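Local coordinates for protein gamma-glutamyltransferase 1 Threonine peptidase. MEROPS family T03 (Pseudomonas nitroreducens, PDB 5ZJG) that transfers the gamma-glutamyl group of glutathione and related compounds to amino acids or peptides, or to water, as an N-terminal-nucleophile threonine enzyme, at residues 2-7 / 16-21; 22-27 / 34-39; 55-60 / 127-132; 71-76 / 96-101; 161-166 / 182-187. One frame throughout, in Å; residues are numbered along the deposited sequence.

Contact 1. Residues 2-7 / 16-21; sequences THFSIV and NTYTLN. With GLY (glycine), chain E.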
# COMPACT_ATOMS: atom_id res chain seq x y z
N THR B 2 -5.04 2.30 -0.66
CA THR B 2 -4.94 3.72 -0.99
C THR B 2 -3.84 4.39 -0.17
O THR B 2 -3.36 3.84 0.82
CB THR B 2 -6.26 4.46 -0.79
OG1 THR B 2 -6.16 5.77 -1.37
CG2 THR B 2 -6.64 4.57 0.67
N HIS B 3 -3.42 5.58 -0.61
CA HIS B 3 -2.30 6.27 0.02
C HIS B 3 -2.61 7.76 0.18
O HIS B 3 -3.21 8.35 -0.72
CB HIS B 3 -1.01 6.15 -0.80
CG HIS B 3 0.15 6.84 -0.17
ND1 HIS B 3 0.95 6.23 0.77
CD2 HIS B 3 0.62 8.11 -0.29
CE1 HIS B 3 1.84 7.10 1.23
NE2 HIS B 3 1.68 8.24 0.57
N PHE B 4 -2.12 8.36 1.27
CA PHE B 4 -2.14 9.82 1.41
C PHE B 4 -0.87 10.32 2.08
O PHE B 4 -0.18 9.59 2.81
CB PHE B 4 -3.38 10.31 2.14
CG PHE B 4 -3.53 9.80 3.54
CD1 PHE B 4 -2.93 10.48 4.61
CD2 PHE B 4 -4.32 8.69 3.80
CE1 PHE B 4 -3.08 10.00 5.92
CE2 PHE B 4 -4.49 8.23 5.11
CZ PHE B 4 -3.87 8.90 6.16
N SER B 5 -0.55 11.57 1.80
CA SER B 5 0.70 12.21 2.18
C SER B 5 0.36 13.54 2.82
O SER B 5 -0.53 14.24 2.33
CB SER B 5 1.60 12.43 0.96
OG SER B 5 2.02 11.19 0.41
N ILE B 6 1.05 13.89 3.91
CA ILE B 6 0.77 15.12 4.65
C ILE B 6 2.07 15.72 5.13
O ILE B 6 2.97 15.01 5.59
CB ILE B 6 -0.17 14.90 5.86
CG1 ILE B 6 -1.55 14.39 5.38
CG2 ILE B 6 -0.34 16.18 6.66
CD1 ILE B 6 -2.45 13.90 6.48
N VAL B 7 2.18 17.04 5.04
CA VAL B 7 3.27 17.79 5.64
C VAL B 7 2.64 18.92 6.43
O VAL B 7 1.73 19.58 5.93
CB VAL B 7 4.23 18.35 4.56
CG1 VAL B 7 5.28 19.26 5.17
CG2 VAL B 7 4.92 17.23 3.83
N ASN B 16 1.14 7.59 4.50
CA ASN B 16 0.32 6.51 5.03
C ASN B 16 -0.33 5.73 3.88
O ASN B 16 -1.11 6.30 3.11
CB ASN B 16 -0.76 7.04 5.97
CG ASN B 16 -1.46 5.91 6.69
OD1 ASN B 16 -1.00 5.49 7.73
ND2 ASN B 16 -2.53 5.40 6.11
N THR B 17 -0.02 4.43 3.79
CA THR B 17 -0.67 3.52 2.86
C THR B 17 -1.46 2.52 3.67
O THR B 17 -0.91 1.91 4.59
CB THR B 17 0.35 2.80 1.97
OG1 THR B 17 1.35 3.72 1.46
CG2 THR B 17 -0.38 2.11 0.79
N TYR B 18 -2.75 2.35 3.36
CA TYR B 18 -3.48 1.30 4.08
C TYR B 18 -4.52 0.71 3.13
O TYR B 18 -4.71 1.20 2.02
CB TYR B 18 -4.05 1.81 5.41
CG TYR B 18 -5.23 2.79 5.38
CD1 TYR B 18 -5.45 3.65 4.30
CD2 TYR B 18 -6.06 2.88 6.47
CE1 TYR B 18 -6.54 4.53 4.30
CE2 TYR B 18 -7.15 3.75 6.49
CZ TYR B 18 -7.37 4.58 5.42
OH TYR B 18 -8.44 5.43 5.41
N THR B 19 -5.11 -0.40 3.54
CA THR B 19 -5.79 -1.21 2.54
C THR B 19 -6.68 -2.27 3.16
O THR B 19 -6.50 -2.67 4.31
CB THR B 19 -4.76 -1.89 1.63
OG1 THR B 19 -5.42 -2.52 0.54
CG2 THR B 19 -3.94 -2.90 2.41
N LEU B 20 -7.62 -2.76 2.34
CA LEU B 20 -8.32 -4.02 2.57
C LEU B 20 -7.73 -5.15 1.75
O LEU B 20 -8.16 -6.31 1.89
CB LEU B 20 -9.79 -3.87 2.21
CG LEU B 20 -10.65 -2.95 3.07
CD1 LEU B 20 -12.04 -2.88 2.43
CD2 LEU B 20 -10.75 -3.50 4.50
N ASN B 21 -6.73 -4.83 0.92
CA ASN B 21 -6.15 -5.62 -0.16
C ASN B 21 -6.96 -5.36 -1.42
O ASN B 21 -6.84 -4.28 -1.99
CB ASN B 21 -6.03 -7.12 0.17
CG ASN B 21 -5.17 -7.84 -0.86
OD1 ASN B 21 -4.50 -7.20 -1.68
ND2 ASN B 21 -5.19 -9.16 -0.84
N GLY E . -2.36 -6.07 -0.33
CA GLY E . -1.30 -5.59 -1.21
C GLY E . -0.05 -5.25 -0.42
O GLY E . 1.05 -5.14 -0.95
OXT GLY E . -0.15 -5.08 0.80
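Thr2 opens a short antiparallel ladder with Tyr18, a hydrogen-bonded pair in which Thr2 N reaches Tyr18 O at 2.9 Å and Tyr18 N answers to Thr2 O. On the face shared with Phe4 and Asn16, CG2 of Thr2 rests against CE1 of Tyr18 at 3.6 Å, the two side chains running alongside each other. His3, in the non-hydrogen-bonded pair with Thr17, points to the other face. Its CG lies anti to the backbone N (chi1 -179°), which carries the ring across the Thr17 side chain and brings ND1 to OG1 of Thr17 at 2.6 Å, close to the ring plane. The opposite ring nitrogen, NE2, donates to Ser5 OG at 3.0 Å, so both nitrogens are engaged, which should restrain the ring's rotation. Phe4 pairs with Asn16, whose CB sits over one ring face in a CH-pi contact, 3.9 Å from the Phe4 centroid. The Asn16 amide oxygen is bonded to an aromatic side chain of the other protein chain. Farther along, Asn21 OD1 accepts from the amino group of a bound glycine at 2.8 Å. A leucine in place of His3 would probably leave the Thr17 hydroxyl without this partner and free to turn. Because Thr17 also touches Thr1, the likely nucleophile, the buried His3-Thr17 bond is consistent with a second-shell brace for that N-terminal threonine.

Contact 2. Residues 22-27 / 34-39; sequences WDFGSG and GFLLND. With GLY (glycine), chain F.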
# COMPACT_ATOMS: atom_id res chain seq x y z
N TRP B 22 -7.78 -6.30 -1.90
CA TRP B 22 -8.51 -6.00 -3.12
C TRP B 22 -9.67 -5.04 -2.82
O TRP B 22 -9.94 -4.70 -1.67
CB TRP B 22 -8.96 -7.29 -3.79
CG TRP B 22 -7.75 -7.94 -4.34
CD1 TRP B 22 -6.94 -8.83 -3.70
CD2 TRP B 22 -7.16 -7.70 -5.63
NE1 TRP B 22 -5.89 -9.18 -4.52
CE2 TRP B 22 -6.00 -8.50 -5.71
CE3 TRP B 22 -7.50 -6.89 -6.73
CZ2 TRP B 22 -5.19 -8.53 -6.83
CZ3 TRP B 22 -6.69 -6.93 -7.85
CH2 TRP B 22 -5.54 -7.73 -7.89
N ASP B 23 -10.31 -4.55 -3.88
CA ASP B 23 -11.39 -3.58 -3.71
C ASP B 23 -12.51 -4.18 -2.88
O ASP B 23 -13.08 -5.22 -3.23
CB ASP B 23 -11.91 -3.13 -5.07
CG ASP B 23 -10.85 -2.42 -5.90
OD1 ASP B 23 -10.11 -1.57 -5.35
OD2 ASP B 23 -10.76 -2.72 -7.10
N PHE B 24 -12.81 -3.52 -1.76
CA PHE B 24 -13.82 -3.94 -0.80
C PHE B 24 -13.43 -5.21 -0.07
O PHE B 24 -14.29 -5.85 0.56
CB PHE B 24 -15.19 -4.14 -1.46
CG PHE B 24 -15.69 -2.92 -2.17
CD1 PHE B 24 -16.12 -1.80 -1.46
CD2 PHE B 24 -15.74 -2.87 -3.55
CE1 PHE B 24 -16.56 -0.67 -2.12
CE2 PHE B 24 -16.19 -1.75 -4.21
CZ PHE B 24 -16.61 -0.65 -3.49
N GLY B 25 -12.15 -5.58 -0.14
CA GLY B 25 -11.62 -6.66 0.69
C GLY B 25 -12.32 -7.98 0.42
O GLY B 25 -12.50 -8.42 -0.72
N SER B 26 -12.70 -8.63 1.52
CA SER B 26 -13.34 -9.94 1.49
C SER B 26 -14.81 -9.88 1.09
O SER B 26 -15.44 -10.94 0.94
CB SER B 26 -13.25 -10.58 2.88
OG SER B 26 -14.05 -9.85 3.81
N GLY B 27 -15.37 -8.68 0.96
CA GLY B 27 -16.79 -8.52 0.77
C GLY B 27 -17.65 -8.75 2.00
O GLY B 27 -18.87 -8.60 1.91
N GLY B 34 -21.00 -2.22 10.25
CA GLY B 34 -21.03 -1.54 8.98
C GLY B 34 -19.72 -1.41 8.23
O GLY B 34 -19.70 -0.73 7.19
N PHE B 35 -18.63 -2.02 8.69
CA PHE B 35 -17.37 -1.96 7.96
C PHE B 35 -17.00 -3.31 7.35
O PHE B 35 -17.39 -4.37 7.84
CB PHE B 35 -16.23 -1.46 8.87
CG PHE B 35 -15.90 -2.39 10.02
CD1 PHE B 35 -16.59 -2.29 11.22
CD2 PHE B 35 -14.88 -3.31 9.91
CE1 PHE B 35 -16.29 -3.12 12.28
CE2 PHE B 35 -14.55 -4.14 10.97
CZ PHE B 35 -15.27 -4.04 12.16
N LEU B 36 -16.23 -3.23 6.28
CA LEU B 36 -15.75 -4.39 5.54
C LEU B 36 -14.50 -4.97 6.18
O LEU B 36 -13.65 -4.24 6.71
CB LEU B 36 -15.42 -3.99 4.10
CG LEU B 36 -16.64 -3.70 3.24
CD1 LEU B 36 -16.31 -2.65 2.17
CD2 LEU B 36 -17.14 -4.99 2.62
N LEU B 37 -14.38 -6.28 6.08
CA LEU B 37 -13.15 -6.97 6.46
C LEU B 37 -12.26 -7.18 5.25
O LEU B 37 -12.72 -7.46 4.15
CB LEU B 37 -13.47 -8.31 7.11
CG LEU B 37 -14.17 -8.19 8.45
CD1 LEU B 37 -14.66 -9.56 8.90
CD2 LEU B 37 -13.24 -7.59 9.48
N ASN B 38 -10.96 -7.05 5.50
CA ASN B 38 -9.91 -7.26 4.52
C ASN B 38 -9.91 -8.69 3.97
O ASN B 38 -10.44 -9.62 4.58
CB ASN B 38 -8.56 -6.98 5.15
CG ASN B 38 -8.17 -7.98 6.20
OD1 ASN B 38 -7.57 -9.03 5.89
ND2 ASN B 38 -8.53 -7.70 7.45
N ASP B 39 -9.29 -8.84 2.80
CA ASP B 39 -8.90 -10.16 2.30
C ASP B 39 -7.38 -10.18 2.16
O ASP B 39 -6.83 -10.62 1.15
CB ASP B 39 -9.66 -10.56 1.02
CG ASP B 39 -9.41 -9.66 -0.20
OD1 ASP B 39 -8.79 -8.59 -0.10
OD2 ASP B 39 -9.89 -10.03 -1.29
N GLY F . -7.54 -3.64 -8.42
CA GLY F . -6.19 -3.65 -7.88
C GLY F . -6.14 -3.14 -6.46
O GLY F . -7.14 -3.14 -5.74
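Ser26 bonds twice to one acceptor, the carbonyl oxygen of Leu37. Its backbone N approaches in the carbonyl plane at 2.9 Å from Leu37 O, whereas OG, set between the backbone N and the carbonyl carbon (chi1 68°), comes to Leu37 O from above that plane at 2.8 Å. A third hydrogen bond runs from Trp22 N to the syn lone pair of Asp39 OD1, 3.1 Å long. The donors sit on two overlapping beta turns, type II from Trp22 to Gly25 and type II' from Phe24 to Gly27, which fold 22-27 tightly against the irregular strip 34-39. At the shared corner, Gly25 has a positive phi of 61°, and a CB there would run into Leu37 O. Leu36 provides van der Waals packing: its CD1 meets the edge of the Phe24 ring at CD1, 3.7 Å away, and Leu36 CD2 lies 3.6 Å from Phe24 O. Trp22, stacked on Phe54, also touches a bound glycine, its CZ3 lying 3.3 Å from the glycine CA.

Contact 3. Residues 55-60 / 127-132; sequences GVVGSD and QLLPKD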
# COMPACT_ATOMS: atom_id res chain seq x y z
N GLY B 55 0.09 -12.22 -8.88
CA GLY B 55 1.10 -12.91 -9.66
C GLY B 55 2.41 -13.17 -8.95
O GLY B 55 3.36 -13.65 -9.58
N VAL B 56 2.51 -12.85 -7.66
CA VAL B 56 3.75 -13.02 -6.92
C VAL B 56 3.73 -14.37 -6.21
O VAL B 56 2.67 -14.91 -5.88
CB VAL B 56 4.00 -11.86 -5.94
CG1 VAL B 56 4.19 -10.58 -6.73
CG2 VAL B 56 2.86 -11.71 -4.92
N VAL B 57 4.92 -14.91 -5.97
CA VAL B 57 5.05 -16.24 -5.38
C VAL B 57 5.90 -16.16 -4.10
O VAL B 57 6.48 -15.12 -3.78
CB VAL B 57 5.64 -17.27 -6.37
CG1 VAL B 57 4.77 -17.37 -7.61
CG2 VAL B 57 7.06 -16.90 -6.76
N GLY B 58 5.92 -17.26 -3.35
CA GLY B 58 6.70 -17.36 -2.13
C GLY B 58 6.91 -18.82 -1.78
O GLY B 58 6.54 -19.71 -2.54
N SER B 59 7.52 -19.04 -0.61
CA SER B 59 7.70 -20.38 -0.07
C SER B 59 7.69 -20.25 1.45
O SER B 59 6.70 -19.77 2.00
CB SER B 59 8.98 -21.03 -0.63
OG SER B 59 10.08 -20.13 -0.64
N ASP B 60 8.79 -20.56 2.14
CA ASP B 60 8.73 -20.66 3.60
C ASP B 60 8.57 -19.30 4.26
O ASP B 60 7.74 -19.13 5.16
CB ASP B 60 9.98 -21.35 4.13
CG ASP B 60 9.94 -22.85 3.93
OD1 ASP B 60 8.87 -23.39 3.59
OD2 ASP B 60 11.01 -23.48 4.10
N GLN B 127 7.81 -8.25 -13.16
CA GLN B 127 8.04 -8.87 -11.85
C GLN B 127 8.52 -10.31 -11.94
O GLN B 127 8.27 -11.09 -11.01
CB GLN B 127 6.76 -8.78 -11.01
CG GLN B 127 5.52 -9.33 -11.68
CD GLN B 127 4.30 -9.34 -10.75
OE1 GLN B 127 4.04 -8.38 -10.02
NE2 GLN B 127 3.57 -10.45 -10.75
N LEU B 128 9.26 -10.66 -13.00
CA LEU B 128 9.88 -11.96 -13.22
C LEU B 128 8.86 -13.02 -13.61
O LEU B 128 8.98 -13.65 -14.67
CB LEU B 128 10.66 -12.43 -11.98
CG LEU B 128 11.51 -13.69 -12.17
CD1 LEU B 128 12.60 -13.52 -13.24
CD2 LEU B 128 12.13 -14.10 -10.83
N LEU B 129 7.85 -13.22 -12.77
CA LEU B 129 6.74 -14.09 -13.06
C LEU B 129 5.45 -13.28 -13.05
O LEU B 129 5.16 -12.62 -12.05
CB LEU B 129 6.65 -15.22 -12.02
CG LEU B 129 7.89 -16.09 -11.84
CD1 LEU B 129 7.68 -17.09 -10.70
CD2 LEU B 129 8.27 -16.84 -13.12
N PRO B 130 4.61 -13.34 -14.10
CA PRO B 130 4.77 -14.18 -15.30
C PRO B 130 5.97 -13.82 -16.17
O PRO B 130 6.32 -12.65 -16.33
CB PRO B 130 3.47 -13.92 -16.08
CG PRO B 130 2.50 -13.50 -15.06
CD PRO B 130 3.29 -12.71 -14.05
N LYS B 131 6.58 -14.88 -16.72
CA LYS B 131 7.81 -14.76 -17.49
C LYS B 131 7.70 -13.66 -18.53
O LYS B 131 6.75 -13.61 -19.30
CB LYS B 131 8.11 -16.11 -18.17
CG LYS B 131 9.24 -16.08 -19.21
CD LYS B 131 9.44 -17.48 -19.85
CE LYS B 131 10.55 -17.51 -20.91
NZ LYS B 131 10.68 -18.86 -21.58
N ASP B 132 8.68 -12.75 -18.50
CA ASP B 132 8.87 -11.76 -19.56
C ASP B 132 7.58 -11.01 -19.90
O ASP B 132 7.32 -10.68 -21.06
CB ASP B 132 9.43 -12.42 -20.82
CG ASP B 132 10.81 -12.96 -20.60
OD1 ASP B 132 11.48 -12.49 -19.66
OD2 ASP B 132 11.23 -13.86 -21.36
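Val57 and Leu129 supply the apolar touch between these two loops, CG2 of Val57 lying 4.0 Å from CD1 of Leu129 where the side chains cross at about a right angle. Next to them, CG1 of Val56 stands 4.0 Å from Gln127 OE1, again crosswise. Gly55 faces the Gln127 amide with its backbone; a CB on Gly55 would clash with Gln127 NE2. No hydrogen bond joins the segments themselves, and the polar links come from the next layer. Gln127 CG occupies the position between backbone N and carbonyl carbon (chi1 53°), and NE2 turns back to donate to Leu129 O at 3.0 Å, in the carbonyl plane. The same NE2 also bonds Phe54 O, just before Gly55, while OE1 is held by Ser95 and His125. Both ends of the Gln127 amide are thus fixed: the bond to Leu129 O holds the bend of 127-132 together, and the one to Phe54 O crosses to the other loop at its margin, a polar link beside an otherwise van der Waals contact.

Contact 4. Residues 71-76 / 96-101; sequences LSSMSP and RIFTSI. With GLY (glycine), chain E.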
# COMPACT_ATOMS: atom_id res chain seq x y z
N LEU B 71 3.43 -10.72 3.89
CA LEU B 71 4.33 -9.81 3.18
C LEU B 71 3.53 -8.83 2.35
O LEU B 71 2.58 -9.20 1.67
CB LEU B 71 5.26 -10.61 2.27
CG LEU B 71 6.30 -9.78 1.50
CD1 LEU B 71 7.34 -9.32 2.49
CD2 LEU B 71 6.92 -10.67 0.43
N SER B 72 3.95 -7.57 2.41
CA SER B 72 3.31 -6.49 1.68
C SER B 72 4.26 -5.90 0.65
O SER B 72 5.48 -6.10 0.68
CB SER B 72 2.85 -5.39 2.65
OG SER B 72 2.17 -4.34 1.97
N SER B 73 3.67 -5.14 -0.28
CA SER B 73 4.43 -4.28 -1.17
C SER B 73 4.23 -2.80 -0.83
O SER B 73 4.82 -1.94 -1.51
CB SER B 73 4.02 -4.54 -2.62
OG SER B 73 4.26 -5.90 -2.97
N MET B 74 3.41 -2.48 0.16
CA MET B 74 3.13 -1.08 0.45
C MET B 74 4.38 -0.39 0.96
O MET B 74 5.11 -0.92 1.80
CB MET B 74 2.02 -0.93 1.48
CG MET B 74 0.65 -1.43 1.04
SD MET B 74 -0.62 -1.12 2.26
CE MET B 74 -0.24 -2.40 3.46
N SER B 75 4.63 0.80 0.45
CA SER B 75 5.92 1.47 0.64
C SER B 75 5.72 2.97 0.86
O SER B 75 6.26 3.80 0.11
CB SER B 75 6.82 1.23 -0.57
OG SER B 75 6.90 -0.14 -0.95
N PRO B 76 4.99 3.37 1.90
CA PRO B 76 4.87 4.81 2.20
C PRO B 76 6.26 5.39 2.44
O PRO B 76 7.09 4.80 3.14
CB PRO B 76 3.99 4.86 3.46
CG PRO B 76 4.19 3.49 4.10
CD PRO B 76 4.33 2.54 2.94
N ARG B 96 2.83 -3.76 -7.76
CA ARG B 96 3.31 -2.64 -8.55
C ARG B 96 3.73 -1.43 -7.71
O ARG B 96 4.25 -0.45 -8.27
CB ARG B 96 2.21 -2.21 -9.53
CG ARG B 96 1.94 -3.14 -10.72
CD ARG B 96 1.48 -4.55 -10.33
NE ARG B 96 0.80 -5.19 -11.45
CZ ARG B 96 0.42 -6.46 -11.49
NH1 ARG B 96 0.66 -7.27 -10.46
NH2 ARG B 96 -0.20 -6.93 -12.56
N ILE B 97 3.51 -1.46 -6.39
CA ILE B 97 3.67 -0.24 -5.59
C ILE B 97 5.09 0.28 -5.65
O ILE B 97 5.33 1.45 -5.93
CB ILE B 97 3.22 -0.49 -4.15
CG1 ILE B 97 1.71 -0.59 -4.11
CG2 ILE B 97 3.74 0.62 -3.20
CD1 ILE B 97 1.16 -1.11 -2.78
N PHE B 98 6.06 -0.57 -5.32
CA PHE B 98 7.41 -0.03 -5.22
C PHE B 98 8.08 0.16 -6.58
O PHE B 98 8.96 1.02 -6.69
CB PHE B 98 8.30 -0.90 -4.31
CG PHE B 98 8.26 -2.36 -4.63
CD1 PHE B 98 9.06 -2.89 -5.62
CD2 PHE B 98 7.44 -3.22 -3.88
CE1 PHE B 98 9.04 -4.27 -5.89
CE2 PHE B 98 7.42 -4.57 -4.16
CZ PHE B 98 8.22 -5.09 -5.17
N THR B 99 7.67 -0.56 -7.64
CA THR B 99 8.15 -0.17 -8.97
C THR B 99 7.55 1.16 -9.42
O THR B 99 8.24 1.95 -10.09
CB THR B 99 7.84 -1.24 -10.03
OG1 THR B 99 6.43 -1.47 -10.13
CG2 THR B 99 8.56 -2.54 -9.66
N SER B 100 6.32 1.45 -9.02
CA SER B 100 5.73 2.75 -9.37
C SER B 100 6.43 3.89 -8.64
O SER B 100 6.71 4.93 -9.24
CB SER B 100 4.23 2.75 -9.06
OG SER B 100 3.51 2.20 -10.16
N ILE B 101 6.69 3.73 -7.35
CA ILE B 101 7.46 4.73 -6.62
C ILE B 101 8.84 4.92 -7.24
O ILE B 101 9.33 6.05 -7.39
CB ILE B 101 7.54 4.34 -5.14
CG1 ILE B 101 6.16 4.45 -4.52
CG2 ILE B 101 8.56 5.22 -4.39
CD1 ILE B 101 6.04 3.83 -3.17
N GLY E . -2.36 -6.07 -0.33
CA GLY E . -1.30 -5.59 -1.21
C GLY E . -0.05 -5.25 -0.42
O GLY E . 1.05 -5.14 -0.95
OXT GLY E . -0.15 -5.08 0.80
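The irregular loop 71-76 passes the first turns of helix 97-109, with the CA atoms of Ser73 and Ile97 6.0 Å apart. The Ile97 side chain points at the loop: CG2 comes to 3.3 Å from Ser73 O, and CD1 lies alongside Met74, 3.9 Å from Met74 CG. One turn later, Ile101 CD1 reaches Ser75 O. The Phe98 ring presents its edge to two serine hydroxyls, with CE2 3.6 Å from Ser73 OG. Ser75 OG, anti to its carbonyl carbon (chi1 -49°), donates to Ser73 O from above that carbonyl's plane. An ST turn steadies the other end of the loop, where Ser72 OG accepts from Met74 N. The same Ser72 OG donates to OXT of the bound glycine at 2.7 Å, while Ser73 N donates to the glycine O at 2.7 Å. Asp43 bonds the same ligand. Ser72 and Ser73 probably belong to the L-glutamate site, so the glycine probably mimics the alpha-carboxylate end of the substrate, and the helix packs directly behind that carboxylate-binding loop.

Contact 5. Residues 161-166 / 182-187; sequences GWNMGD and DPRGRG. With GLY (glycine), chain F.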
# COMPACT_ATOMS: atom_id res chain seq x y z
N GLY B 161 -5.68 -4.29 -16.58
CA GLY B 161 -7.09 -4.10 -16.35
C GLY B 161 -7.42 -3.23 -15.16
O GLY B 161 -8.59 -3.19 -14.75
N TRP B 162 -6.44 -2.54 -14.59
CA TRP B 162 -6.65 -1.55 -13.55
C TRP B 162 -5.46 -0.60 -13.58
O TRP B 162 -4.37 -0.96 -14.03
CB TRP B 162 -6.82 -2.18 -12.17
CG TRP B 162 -5.85 -3.28 -11.87
CD1 TRP B 162 -5.95 -4.58 -12.26
CD2 TRP B 162 -4.64 -3.17 -11.11
NE1 TRP B 162 -4.88 -5.30 -11.79
CE2 TRP B 162 -4.06 -4.46 -11.09
CE3 TRP B 162 -4.00 -2.12 -10.45
CZ2 TRP B 162 -2.86 -4.72 -10.42
CZ3 TRP B 162 -2.80 -2.38 -9.81
CH2 TRP B 162 -2.25 -3.66 -9.80
N ASN B 163 -5.69 0.62 -13.14
CA ASN B 163 -4.66 1.63 -13.29
C ASN B 163 -3.45 1.32 -12.41
O ASN B 163 -3.55 0.71 -11.34
CB ASN B 163 -5.22 3.03 -13.01
CG ASN B 163 -5.96 3.63 -14.21
OD1 ASN B 163 -5.77 3.21 -15.38
ND2 ASN B 163 -6.81 4.61 -13.94
N MET B 164 -2.29 1.72 -12.92
CA MET B 164 -0.97 1.42 -12.39
C MET B 164 -0.63 2.39 -11.26
O MET B 164 0.25 3.25 -11.37
CB MET B 164 0.04 1.52 -13.51
CG MET B 164 1.44 1.13 -13.14
SD MET B 164 1.55 -0.63 -12.99
CE MET B 164 1.32 -1.16 -14.69
N GLY B 165 -1.33 2.23 -10.15
CA GLY B 165 -1.10 3.06 -8.98
C GLY B 165 -1.97 4.29 -8.94
O GLY B 165 -2.78 4.59 -9.83
N ASP B 166 -1.77 5.04 -7.86
CA ASP B 166 -2.49 6.29 -7.58
C ASP B 166 -1.60 7.11 -6.65
O ASP B 166 -1.82 7.17 -5.43
CB ASP B 166 -3.86 6.00 -6.96
CG ASP B 166 -4.74 7.25 -6.80
OD1 ASP B 166 -4.33 8.34 -7.24
OD2 ASP B 166 -5.85 7.11 -6.23
N ASP B 182 -2.39 11.79 -8.56
CA ASP B 182 -2.29 11.02 -9.79
C ASP B 182 -3.53 11.22 -10.66
O ASP B 182 -4.66 11.04 -10.16
CB ASP B 182 -2.13 9.55 -9.44
CG ASP B 182 -1.49 8.74 -10.54
OD1 ASP B 182 -1.85 8.95 -11.72
OD2 ASP B 182 -0.63 7.90 -10.19
N PRO B 183 -3.39 11.55 -11.95
CA PRO B 183 -4.56 11.60 -12.84
C PRO B 183 -5.25 10.27 -13.02
O PRO B 183 -6.35 10.24 -13.58
CB PRO B 183 -3.98 12.08 -14.18
CG PRO B 183 -2.62 12.56 -13.89
CD PRO B 183 -2.14 11.89 -12.66
N ARG B 184 -4.63 9.16 -12.60
CA ARG B 184 -5.29 7.87 -12.67
C ARG B 184 -6.42 7.74 -11.67
O ARG B 184 -7.28 6.86 -11.82
CB ARG B 184 -4.29 6.74 -12.41
CG ARG B 184 -3.25 6.54 -13.52
CD ARG B 184 -2.07 5.75 -12.98
NE ARG B 184 -1.00 5.56 -13.96
CZ ARG B 184 -0.03 6.45 -14.19
NH1 ARG B 184 0.01 7.59 -13.51
NH2 ARG B 184 0.90 6.18 -15.09
N GLY B 185 -6.44 8.58 -10.64
CA GLY B 185 -7.44 8.48 -9.60
C GLY B 185 -8.18 9.79 -9.41
O GLY B 185 -8.10 10.68 -10.27
N ARG B 186 -8.90 9.93 -8.30
CA ARG B 186 -9.73 11.10 -8.06
C ARG B 186 -9.19 11.94 -6.91
O ARG B 186 -9.94 12.66 -6.25
CB ARG B 186 -11.17 10.68 -7.79
CG ARG B 186 -11.34 9.76 -6.59
CD ARG B 186 -12.78 9.34 -6.52
NE ARG B 186 -13.12 8.53 -5.35
CZ ARG B 186 -12.95 7.22 -5.26
NH1 ARG B 186 -12.38 6.54 -6.24
NH2 ARG B 186 -13.35 6.58 -4.17
N GLY B 187 -7.89 11.88 -6.70
CA GLY B 187 -7.27 12.58 -5.59
C GLY B 187 -7.24 14.09 -5.76
O GLY B 187 -7.38 14.66 -6.85
N GLY F . -7.54 -3.64 -8.42
CA GLY F . -6.19 -3.65 -7.88
C GLY F . -6.14 -3.14 -6.46
O GLY F . -7.14 -3.14 -5.74
O HOH W 1 -8.18 8.06 -5.94
O HOH W 2 -5.58 10.54 -7.70
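Asn163 ND2 donates to Arg184 O at 3.1 Å, on a lone pair in the carbonyl plane, and this is the one direct hydrogen bond between the two segments. The amide stands nearly perpendicular to the guanidinium plane (88°). One salt bridge is internal to 182-187: Arg184 NH1 meets the syn lone pair of Asp182 OD1 at 2.9 Å, while Arg184 N reaches the same oxygen from above the carboxylate plane, closing an Asx turn. Asp182 OD2 has a salt bridge of its own with Arg123, and Arg184 NE with Asp137. An asparagine in place of Asp182 would probably weaken the hold on Arg184 and leave the charge of Arg123 without its mate. Two waters bridge the segments. One molecule donates to Asp166 OD1 at 2.6 Å and to Asp182 O and accepts from Gly187 N; a second joins Asp166 OD2 to Arg186 N. Asp166 turns its carboxylate away from its own N (chi1 -173°), and OD1 comes to 3.3 Å from Asp182 CB, while the extended Arg184 chain passes Gly165 O, its CD 3.4 Å away. Trp162, earlier in the loop, lays one ring face over a bound glycine. The turn 182-185 follows strand 176-181, beside helix 115-120, and the 161-166 loop leads into strand 168-173, so the contact joins the ends of two adjacent antiparallel strands.

How the contacts relate
From the N terminus, contact 1 closes the first hairpin, strands 2-7 and 13-19. Contact 2 follows directly, folding the next loop on itself, and the two touch through the Leu20-Asp39 backbone and the Asn21 side chain. Contact 3 spans much of the chain, bringing 55-60 to 127-132; contact 4 falls within that span, tying the serine loop to helix 97-109. Contact 5 comes last, in series with all the others. Contact 4 is central in space: Met74 and Pro76 pack on the hairpin of contact 1, and Arg96 touches both Gln127 of contact 3 and the Met164 loop of contact 5. Contacts 1 and 4 share one bound glycine; contacts 2 and 5 share another.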